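Local coordinates for protein phenolic acid decarboxylase (PDB 7AE5) that catalyses the reversible, non-oxidative decarboxylation of 4-hydroxybenzoate and 3,4-dihydroxybenzoate as a UbiD-family enzyme that uses prenylated FMN and manganese, at residues V4-D7 with L8-L12; H68-W71 with Q72-A75; A233-D236 with G237-M240. All coordinates share one frame; numbering follows the deposited sequence.

Contact 1. Residues V4-D7 with L8-L12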
ATOM      1  N   VAL C   4      24.080  46.855 -15.333  1.00106.67           N
ATOM      2  CA  VAL C   4      23.691  47.133 -13.956  1.00104.41           C
ATOM      3  C   VAL C   4      22.677  48.268 -13.945  1.00102.33           C
ATOM      4  O   VAL C   4      22.683  49.144 -14.818  1.00103.61           O
ATOM      5  CB  VAL C   4      24.925  47.479 -13.095  1.00107.06           C
ATOM      6  CG1 VAL C   4      24.577  47.478 -11.620  1.00105.14           C
ATOM      7  CG2 VAL C   4      26.054  46.500 -13.375  1.00110.13           C
ATOM      8  N   TYR C   5      21.795  48.248 -12.947  1.00 93.81           N
ATOM      9  CA  TYR C   5      20.767  49.266 -12.777  1.00 91.96           C
ATOM     10  C   TYR C   5      20.969  49.979 -11.449  1.00 92.04           C
ATOM     11  O   TYR C   5      21.070  49.334 -10.399  1.00 91.34           O
ATOM     12  CB  TYR C   5      19.363  48.656 -12.838  1.00 88.67           C
ATOM     13  CG  TYR C   5      19.116  47.798 -14.057  1.00 88.68           C
ATOM     14  CD1 TYR C   5      19.418  46.441 -14.056  1.00 88.44           C
ATOM     15  CD2 TYR C   5      18.592  48.350 -15.216  1.00 89.29           C
ATOM     16  CE1 TYR C   5      19.192  45.658 -15.174  1.00 88.79           C
ATOM     17  CE2 TYR C   5      18.362  47.577 -16.337  1.00 89.69           C
ATOM     18  CZ  TYR C   5      18.665  46.233 -16.311  1.00 89.75           C
ATOM     19  OH  TYR C   5      18.438  45.461 -17.427  1.00 92.84           O
ATOM     20  N   LYS C   6      21.017  51.312 -11.498  1.00 74.29           N
ATOM     21  CA  LYS C   6      21.192  52.112 -10.293  1.00 74.82           C
ATOM     22  C   LYS C   6      19.888  52.345  -9.543  1.00 72.17           C
ATOM     23  O   LYS C   6      19.927  52.712  -8.363  1.00 72.43           O
ATOM     24  CB  LYS C   6      21.825  53.461 -10.642  1.00 77.63           C
ATOM     25  CG  LYS C   6      23.322  53.539 -10.391  1.00 80.95           C
ATOM     26  CD  LYS C   6      23.763  54.975 -10.158  1.00 83.48           C
ATOM     27  CE  LYS C   6      23.303  55.885 -11.286  1.00 83.97           C
ATOM     28  NZ  LYS C   6      24.123  57.128 -11.378  1.00 87.47           N
ATOM     29  N   ASP C   7      18.745  52.147 -10.194  1.00 75.49           N
ATOM     30  CA  ASP C   7      17.444  52.355  -9.569  1.00 73.24           C
ATOM     31  C   ASP C   7      16.390  51.631 -10.402  1.00 71.02           C
ATOM     32  O   ASP C   7      16.714  50.860 -11.310  1.00 71.17           O
ATOM     33  CB  ASP C   7      17.141  53.853  -9.412  1.00 74.51           C
ATOM     34  CG  ASP C   7      17.266  54.623 -10.719  1.00 76.12           C
ATOM     35  OD1 ASP C   7      16.976  54.062 -11.796  1.00 75.42           O
ATOM     36  OD2 ASP C   7      17.661  55.808 -10.667  1.00 78.37           O
ATOM     37  N   LEU C   8      15.119  51.887 -10.089  1.00 65.38           N
ATOM     38  CA  LEU C   8      14.025  51.264 -10.825  1.00 63.48           C
ATOM     39  C   LEU C   8      13.798  51.921 -12.180  1.00 64.65           C
ATOM     40  O   LEU C   8      13.423  51.236 -13.140  1.00 64.07           O
ATOM     41  CB  LEU C   8      12.743  51.317  -9.990  1.00 61.64           C
ATOM     42  CG  LEU C   8      11.426  50.935 -10.669  1.00 60.00           C
ATOM     43  CD1 LEU C   8      11.277  49.424 -10.736  1.00 58.22           C
ATOM     44  CD2 LEU C   8      10.247  51.562  -9.941  1.00 59.39           C
ATOM     45  N   ARG C   9      14.028  53.233 -12.281  1.00 60.31           N
ATOM     46  CA  ARG C   9      13.752  53.947 -13.525  1.00 61.82           C
ATOM     47  C   ARG C   9      14.652  53.468 -14.655  1.00 63.26           C
ATOM     48  O   ARG C   9      14.208  53.352 -15.803  1.00 63.72           O
ATOM     49  CB  ARG C   9      13.914  55.451 -13.311  1.00 64.03           C
ATOM     50  CG  ARG C   9      13.065  55.984 -12.180  1.00 63.18           C
ATOM     51  CD  ARG C   9      13.130  57.494 -12.091  1.00 65.72           C
ATOM     52  NE  ARG C   9      12.263  58.001 -11.036  1.00 65.28           N
ATOM     53  CZ  ARG C   9      11.854  59.259 -10.943  1.00 67.25           C
ATOM     54  NH1 ARG C   9      12.216  60.170 -11.830  1.00 69.75           N
ATOM     55  NH2 ARG C   9      11.060  59.610  -9.935  1.00 67.02           N
ATOM     56  N   GLU C  10      15.924  53.200 -14.354  1.00 74.68           N
ATOM     57  CA  GLU C  10      16.806  52.618 -15.359  1.00 76.34           C
ATOM     58  C   GLU C  10      16.284  51.264 -15.821  1.00 74.65           C
ATOM     59  O   GLU C  10      16.298  50.959 -17.019  1.00 75.82           O
ATOM     60  CB  GLU C  10      18.224  52.485 -14.806  1.00 78.01           C
ATOM     61  CG  GLU C  10      19.027  53.777 -14.828  1.00 80.85           C
ATOM     62  CD  GLU C  10      20.325  53.668 -14.048  1.00 82.46           C
ATOM     63  OE1 GLU C  10      20.784  52.530 -13.812  1.00 82.02           O
ATOM     64  OE2 GLU C  10      20.885  54.721 -13.672  1.00 84.49           O
ATOM     65  N   PHE C  11      15.804  50.444 -14.883  1.00 61.58           N
ATOM     66  CA  PHE C  11      15.256  49.141 -15.246  1.00 59.86           C
ATOM     67  C   PHE C  11      13.961  49.285 -16.034  1.00 59.00           C
ATOM     68  O   PHE C  11      13.713  48.520 -16.973  1.00 59.09           O
ATOM     69  CB  PHE C  11      15.030  48.302 -13.989  1.00 57.58           C
ATOM     70  CG  PHE C  11      14.545  46.910 -14.272  1.00 55.98           C
ATOM     71  CD1 PHE C  11      15.297  46.045 -15.050  1.00 57.31           C
ATOM     72  CD2 PHE C  11      13.339  46.465 -13.760  1.00 53.46           C
ATOM     73  CE1 PHE C  11      14.855  44.764 -15.312  1.00 56.11           C
ATOM     74  CE2 PHE C  11      12.892  45.183 -14.017  1.00 52.17           C
ATOM     75  CZ  PHE C  11      13.650  44.331 -14.794  1.00 53.48           C
ATOM     76  N   LEU C  12      13.127  50.260 -15.667  1.00 58.51           N
ATOM     77  CA  LEU C  12      11.855  50.446 -16.358  1.00 58.04           C
ATOM     78  C   LEU C  12      12.070  50.815 -17.821  1.00 60.59           C
ATOM     79  O   LEU C  12      11.377  50.301 -18.707  1.00 60.57           O
ATOM     80  CB  LEU C  12      11.030  51.519 -15.649  1.00 57.69           C
ATOM     81  CG  LEU C  12      10.281  51.100 -14.381  1.00 55.21           C
ATOM     82  CD1 LEU C  12       9.365  52.218 -13.901  1.00 55.53           C
ATOM     83  CD2 LEU C  12       9.498  49.815 -14.602  1.00 53.19           C
TER
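D7 accepts from the backbone of E10 at the start of helix 8-17, where D7 is the N-cap, and E10 in turn accepts from the backbone of K6. The CG of D7 stands between the backbone N and the carbonyl carbon (chi1 54°), which turns OD1 toward the first turn of the helix; there it accepts from E10 N at 2.9 Å, met nearly head-on with an N-H...O angle of 171°. The other carboxylate oxygen, OD2, makes a salt bridge with R300, so the cap also ties the helix start to the loop that precedes strand 304-306.

From CG onward the chain of E10 runs extended toward the N terminus, and OE1 takes the backbone N-H of K6 at 2.6 Å in a straight bond that comes from above the carboxylate plane. The bond joins a helix side chain to the backbone one residue ahead of the cap. E10 OE2 lies 3.4 Å from K6 CB, while the ammonium group of K6 stays too distant for a salt bridge. The carboxylates of D7 and E10 are also near each other, and R300 probably offsets part of that charge.

On another side of the turn Y5 lies against F11. The rings form a T-shaped pair, the edge of F11 directed at the face of Y5, with planes at 84° and centroids 5.0 Å apart. Y5 OH is hydrogen-bonded to the carbonyl of L76. F11 CD1 reaches that face near its rim, at 3.6 Å from Y5 CZ, while F11 CB makes an off-centre CH-pi contact with the same ring.

Contact 2. Residues H68-W71 with Q72-A75; sequences HGSW and QNHA
With CG anti to the backbone N (chi1 -164°), H74 holds its imidazole alongside the indole of W71, whose own CG lies beside the backbone N (chi1 -71°); the two side chains point the same way. W71 CZ3 sits over the centre of the imidazole, 3.8 Å from H74 CG, in an edge-to-face pair with planes at 62°. H74 ND1 is hydrogen-bonded to Q89 of helix 86-96, and the indole meets Y319 edge-to-face. Were the imidazole of H74 replaced by an alanine here, Q89 would probably lose this partner and the edge of W71 the face it packs on.

S70 is the N-cap of helix 71-77, which follows strand 62-65 in the UbiD N-terminal domain. Its OG accepts from N73 N at 3.1 Å in a nearly straight bond and is also hydrogen-bonded to the carbonyl of Q48. N73 folds its amide back beside the cap, bringing OD1 to 2.9 Å from S70 OG; that amide is held at both ends, OD1 by Q20 and ND2 by the carbonyl of V67. The first helical bonds follow: H74 N donates to S70 O at 2.8 Å, and A75 N to W71 O at 2.9 Å. Ahead of the cap, G69 is the centre of an inverse gamma turn, closed by a weak bond from S70 N to H68 O.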
ATOM      1  N   HIS C  68       8.561  42.338 -11.967  1.00 47.24           N
ATOM      2  CA  HIS C  68       9.286  41.073 -11.998  1.00 47.90           C
ATOM      3  C   HIS C  68       8.490  39.944 -12.645  1.00 47.27           C
ATOM      4  O   HIS C  68       8.951  38.800 -12.639  1.00 47.82           O
ATOM      5  CB  HIS C  68       9.674  40.646 -10.577  1.00 48.67           C
ATOM      6  CG  HIS C  68      10.807  41.427  -9.987  1.00 49.53           C
ATOM      7  ND1 HIS C  68      10.645  42.688  -9.456  1.00 49.23           N
ATOM      8  CD2 HIS C  68      12.114  41.115  -9.820  1.00 50.59           C
ATOM      9  CE1 HIS C  68      11.805  43.124  -8.999  1.00 49.98           C
ATOM     10  NE2 HIS C  68      12.713  42.189  -9.207  1.00 50.71           N
ATOM     11  N   GLY C  69       7.318  40.233 -13.209  1.00 40.94           N
ATOM     12  CA  GLY C  69       6.360  39.183 -13.510  1.00 40.23           C
ATOM     13  C   GLY C  69       6.487  38.430 -14.820  1.00 40.14           C
ATOM     14  O   GLY C  69       5.477  38.193 -15.489  1.00 39.45           O
ATOM     15  N   SER C  70       7.701  38.028 -15.186  1.00 41.55           N
ATOM     16  CA  SER C  70       7.924  37.197 -16.365  1.00 41.50           C
ATOM     17  C   SER C  70       9.397  36.832 -16.418  1.00 42.81           C
ATOM     18  O   SER C  70      10.246  37.535 -15.865  1.00 43.58           O
ATOM     19  CB  SER C  70       7.510  37.901 -17.663  1.00 41.89           C
ATOM     20  OG  SER C  70       8.395  38.961 -17.991  1.00 43.34           O
ATOM     21  N   TRP C  71       9.689  35.721 -17.097  1.00 36.90           N
ATOM     22  CA  TRP C  71      11.074  35.313 -17.270  1.00 37.37           C
ATOM     23  C   TRP C  71      11.840  36.252 -18.188  1.00 39.51           C
ATOM     24  O   TRP C  71      13.073  36.287 -18.128  1.00 40.21           O
ATOM     25  CB  TRP C  71      11.140  33.879 -17.791  1.00 37.08           C
ATOM     26  CG  TRP C  71      10.729  32.890 -16.751  1.00 37.05           C
ATOM     27  CD1 TRP C  71       9.671  32.031 -16.801  1.00 35.88           C
ATOM     28  CD2 TRP C  71      11.350  32.691 -15.476  1.00 38.16           C
ATOM     29  NE1 TRP C  71       9.612  31.289 -15.646  1.00 36.19           N
ATOM     30  CE2 TRP C  71      10.629  31.678 -14.815  1.00 37.67           C
ATOM     31  CE3 TRP C  71      12.453  33.264 -14.834  1.00 39.35           C
ATOM     32  CZ2 TRP C  71      10.974  31.226 -13.542  1.00 38.28           C
ATOM     33  CZ3 TRP C  71      12.794  32.814 -13.571  1.00 39.85           C
ATOM     34  CH2 TRP C  71      12.058  31.804 -12.939  1.00 39.15           C
ATOM     35  N   GLN C  72      11.141  37.014 -19.031  1.00 49.78           N
ATOM     36  CA  GLN C  72      11.804  38.062 -19.796  1.00 51.77           C
ATOM     37  C   GLN C  72      12.267  39.185 -18.877  1.00 51.93           C
ATOM     38  O   GLN C  72      13.426  39.614 -18.939  1.00 53.12           O
ATOM     39  CB  GLN C  72      10.868  38.601 -20.881  1.00 53.17           C
ATOM     40  CG  GLN C  72      10.737  37.710 -22.110  1.00 54.05           C
ATOM     41  CD  GLN C  72      10.016  36.406 -21.819  1.00 52.24           C
ATOM     42  OE1 GLN C  72       9.189  36.330 -20.910  1.00 50.63           O
ATOM     43  NE2 GLN C  72      10.324  35.374 -22.596  1.00 52.65           N
ATOM     44  N   ASN C  73      11.373  39.670 -18.011  1.00 45.10           N
ATOM     45  CA  ASN C  73      11.749  40.701 -17.048  1.00 45.21           C
ATOM     46  C   ASN C  73      12.809  40.188 -16.082  1.00 44.90           C
ATOM     47  O   ASN C  73      13.723  40.928 -15.698  1.00 45.62           O
ATOM     48  CB  ASN C  73      10.515  41.171 -16.277  1.00 44.27           C
ATOM     49  CG  ASN C  73       9.444  41.740 -17.183  1.00 45.21           C
ATOM     50  OD1 ASN C  73       9.499  41.586 -18.402  1.00 46.46           O
ATOM     51  ND2 ASN C  73       8.452  42.394 -16.586  1.00 44.87           N
ATOM     52  N   HIS C  74      12.694  38.922 -15.673  1.00 44.28           N
ATOM     53  CA  HIS C  74      13.693  38.321 -14.794  1.00 45.58           C
ATOM     54  C   HIS C  74      15.053  38.254 -15.474  1.00 46.48           C
ATOM     55  O   HIS C  74      16.083  38.538 -14.850  1.00 47.55           O
ATOM     56  CB  HIS C  74      13.231  36.925 -14.373  1.00 45.85           C
ATOM     57  CG  HIS C  74      13.965  36.366 -13.194  1.00 47.31           C
ATOM     58  ND1 HIS C  74      15.229  35.826 -13.290  1.00 48.47           N
ATOM     59  CD2 HIS C  74      13.602  36.246 -11.894  1.00 47.37           C
ATOM     60  CE1 HIS C  74      15.617  35.405 -12.099  1.00 48.62           C
ATOM     61  NE2 HIS C  74      14.648  35.649 -11.234  1.00 47.69           N
ATOM     62  N   ALA C  75      15.078  37.878 -16.756  1.00 49.94           N
ATOM     63  CA  ALA C  75      16.333  37.837 -17.497  1.00 50.62           C
ATOM     64  C   ALA C  75      16.966  39.220 -17.572  1.00 51.32           C
ATOM     65  O   ALA C  75      18.162  39.385 -17.307  1.00 52.37           O
ATOM     66  CB  ALA C  75      16.096  37.277 -18.900  1.00 50.37           C
TER

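Contact 3. Residues A233-D236 with G237-M240; sequences ALQD and GVPM
Q235 reaches across to V238 with its chain extended beyond CG, and the amide at its end meets the V238 carbonyl: NE2 donates to O at 2.7 Å. The bond is bent, with an N-H...O angle of 133°, and the donor is tilted 29° from the carbonyl plane. The amide's other end, OE1, accepts from N210, which helps set the rotation of the amide. A weak bond runs the other way, from V238 N to Q235 O at 3.4 Å. V238 CG2, on the same flank as its backbone N, packs against that carbonyl, 3.6 Å from Q235 O.

Helix 227-234 ends here in a Schellman motif, with D236 as its C-prime residue in left-handed backbone geometry (phi 59°). D236 N bonds back to A233 O. G237 also has positive phi, and a CB there would collide with D236 O. D236 OD2 forms salt bridges with K99 and R95. M240 brings CB to 4.1 Å from Q235 NE2, and then its chain turns away to pack on Y228 and V231 of helix 227-234; its side chain lies about 8 Å from those of E227 and V164, predicted to bind manganese and prenylated FMN respectively.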
ATOM      1  N   ALA C 233      26.889  41.065  -5.246  1.00 65.76           N
ATOM      2  CA  ALA C 233      27.268  39.765  -5.788  1.00 65.26           C
ATOM      3  C   ALA C 233      26.362  39.368  -6.946  1.00 63.82           C
ATOM      4  O   ALA C 233      26.820  38.763  -7.923  1.00 63.43           O
ATOM      5  CB  ALA C 233      27.231  38.707  -4.687  1.00 66.25           C
ATOM      6  N   LEU C 234      25.073  39.704  -6.860  1.00 66.59           N
ATOM      7  CA  LEU C 234      24.155  39.415  -7.954  1.00 65.22           C
ATOM      8  C   LEU C 234      24.366  40.343  -9.143  1.00 65.56           C
ATOM      9  O   LEU C 234      23.919  40.022 -10.250  1.00 64.90           O
ATOM     10  CB  LEU C 234      22.710  39.507  -7.467  1.00 65.30           C
ATOM     11  CG  LEU C 234      22.346  38.604  -6.288  1.00 66.98           C
ATOM     12  CD1 LEU C 234      20.853  38.657  -6.017  1.00 67.00           C
ATOM     13  CD2 LEU C 234      22.798  37.173  -6.547  1.00 67.14           C
ATOM     14  N   GLN C 235      25.029  41.482  -8.942  1.00 63.48           N
ATOM     15  CA  GLN C 235      25.396  42.379 -10.027  1.00 64.83           C
ATOM     16  C   GLN C 235      26.761  42.047 -10.616  1.00 66.07           C
ATOM     17  O   GLN C 235      27.419  42.932 -11.177  1.00 67.75           O
ATOM     18  CB  GLN C 235      25.365  43.832  -9.545  1.00 66.17           C
ATOM     19  CG  GLN C 235      23.998  44.286  -9.058  1.00 65.08           C
ATOM     20  CD  GLN C 235      23.954  45.762  -8.714  1.00 66.47           C
ATOM     21  OE1 GLN C 235      22.996  46.459  -9.048  1.00 66.21           O
ATOM     22  NE2 GLN C 235      24.993  46.248  -8.044  1.00 68.02           N
ATOM     23  N   ASP C 236      27.200  40.792 -10.486  1.00 74.96           N
ATOM     24  CA  ASP C 236      28.461  40.312 -11.049  1.00 75.98           C
ATOM     25  C   ASP C 236      29.661  41.093 -10.518  1.00 78.10           C
ATOM     26  O   ASP C 236      30.639  41.313 -11.235  1.00 79.54           O
ATOM     27  CB  ASP C 236      28.434  40.344 -12.580  1.00 76.12           C
ATOM     28  CG  ASP C 236      29.118  39.141 -13.199  1.00 75.80           C
ATOM     29  OD1 ASP C 236      29.276  39.116 -14.437  1.00 76.11           O
ATOM     30  OD2 ASP C 236      29.498  38.219 -12.445  1.00 75.29           O
ATOM     31  N   GLY C 237      29.597  41.515  -9.257  1.00 78.24           N
ATOM     32  CA  GLY C 237      30.720  42.175  -8.624  1.00 80.24           C
ATOM     33  C   GLY C 237      30.740  43.682  -8.728  1.00 81.77           C
ATOM     34  O   GLY C 237      31.816  44.279  -8.612  1.00 83.75           O
ATOM     35  N   VAL C 238      29.595  44.317  -8.939  1.00 67.59           N
ATOM     36  CA  VAL C 238      29.491  45.770  -9.021  1.00 68.97           C
ATOM     37  C   VAL C 238      28.770  46.258  -7.769  1.00 68.51           C
ATOM     38  O   VAL C 238      27.589  45.935  -7.577  1.00 66.74           O
ATOM     39  CB  VAL C 238      28.756  46.219 -10.294  1.00 68.68           C
ATOM     40  CG1 VAL C 238      28.539  47.725 -10.274  1.00 70.04           C
ATOM     41  CG2 VAL C 238      29.539  45.804 -11.531  1.00 69.34           C
ATOM     42  N   PRO C 239      29.425  47.026  -6.900  1.00 78.47           N
ATOM     43  CA  PRO C 239      28.771  47.455  -5.659  1.00 78.04           C
ATOM     44  C   PRO C 239      27.592  48.375  -5.932  1.00 77.55           C
ATOM     45  O   PRO C 239      27.563  49.116  -6.915  1.00 78.38           O
ATOM     46  CB  PRO C 239      29.886  48.191  -4.904  1.00 80.22           C
ATOM     47  CG  PRO C 239      31.162  47.744  -5.549  1.00 81.43           C
ATOM     48  CD  PRO C 239      30.819  47.491  -6.982  1.00 80.74           C
ATOM     49  N   MET C 240      26.608  48.313  -5.043  1.00 74.37           N
ATOM     50  CA  MET C 240      25.458  49.201  -5.090  1.00 73.93           C
ATOM     51  C   MET C 240      25.666  50.374  -4.141  1.00 75.35           C
ATOM     52  O   MET C 240      26.462  50.312  -3.200  1.00 76.21           O
ATOM     53  CB  MET C 240      24.171  48.454  -4.731  1.00 71.64           C
ATOM     54  CG  MET C 240      24.158  47.880  -3.328  1.00 70.99           C
ATOM     55  SD  MET C 240      22.490  47.510  -2.761  1.00 68.81           S
ATOM     56  CE  MET C 240      21.618  48.968  -3.328  1.00 69.26           C
TER

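How the contacts relate
From the N terminus the three contacts follow one another in series, each closing a short local turn; none encloses or crosses another. Contact 1 starts helix 8-17, contact 2 starts helix 71-77 after strand 62-65, and contact 3 ends helix 227-234 and leads to strand 241-244. Contact 1 touches both others. F11 CZ packs 3.5 Å from N73 O of contact 2, while V4 of the N-terminal loop lies against Q235 and V238 of contact 3. Contacts 2 and 3 stay about 9 Å apart at their nearest atoms. Residues 4-12 thereby join helix 71-77 to the end of helix 227-234, which lies in the range of the Rift-related domain.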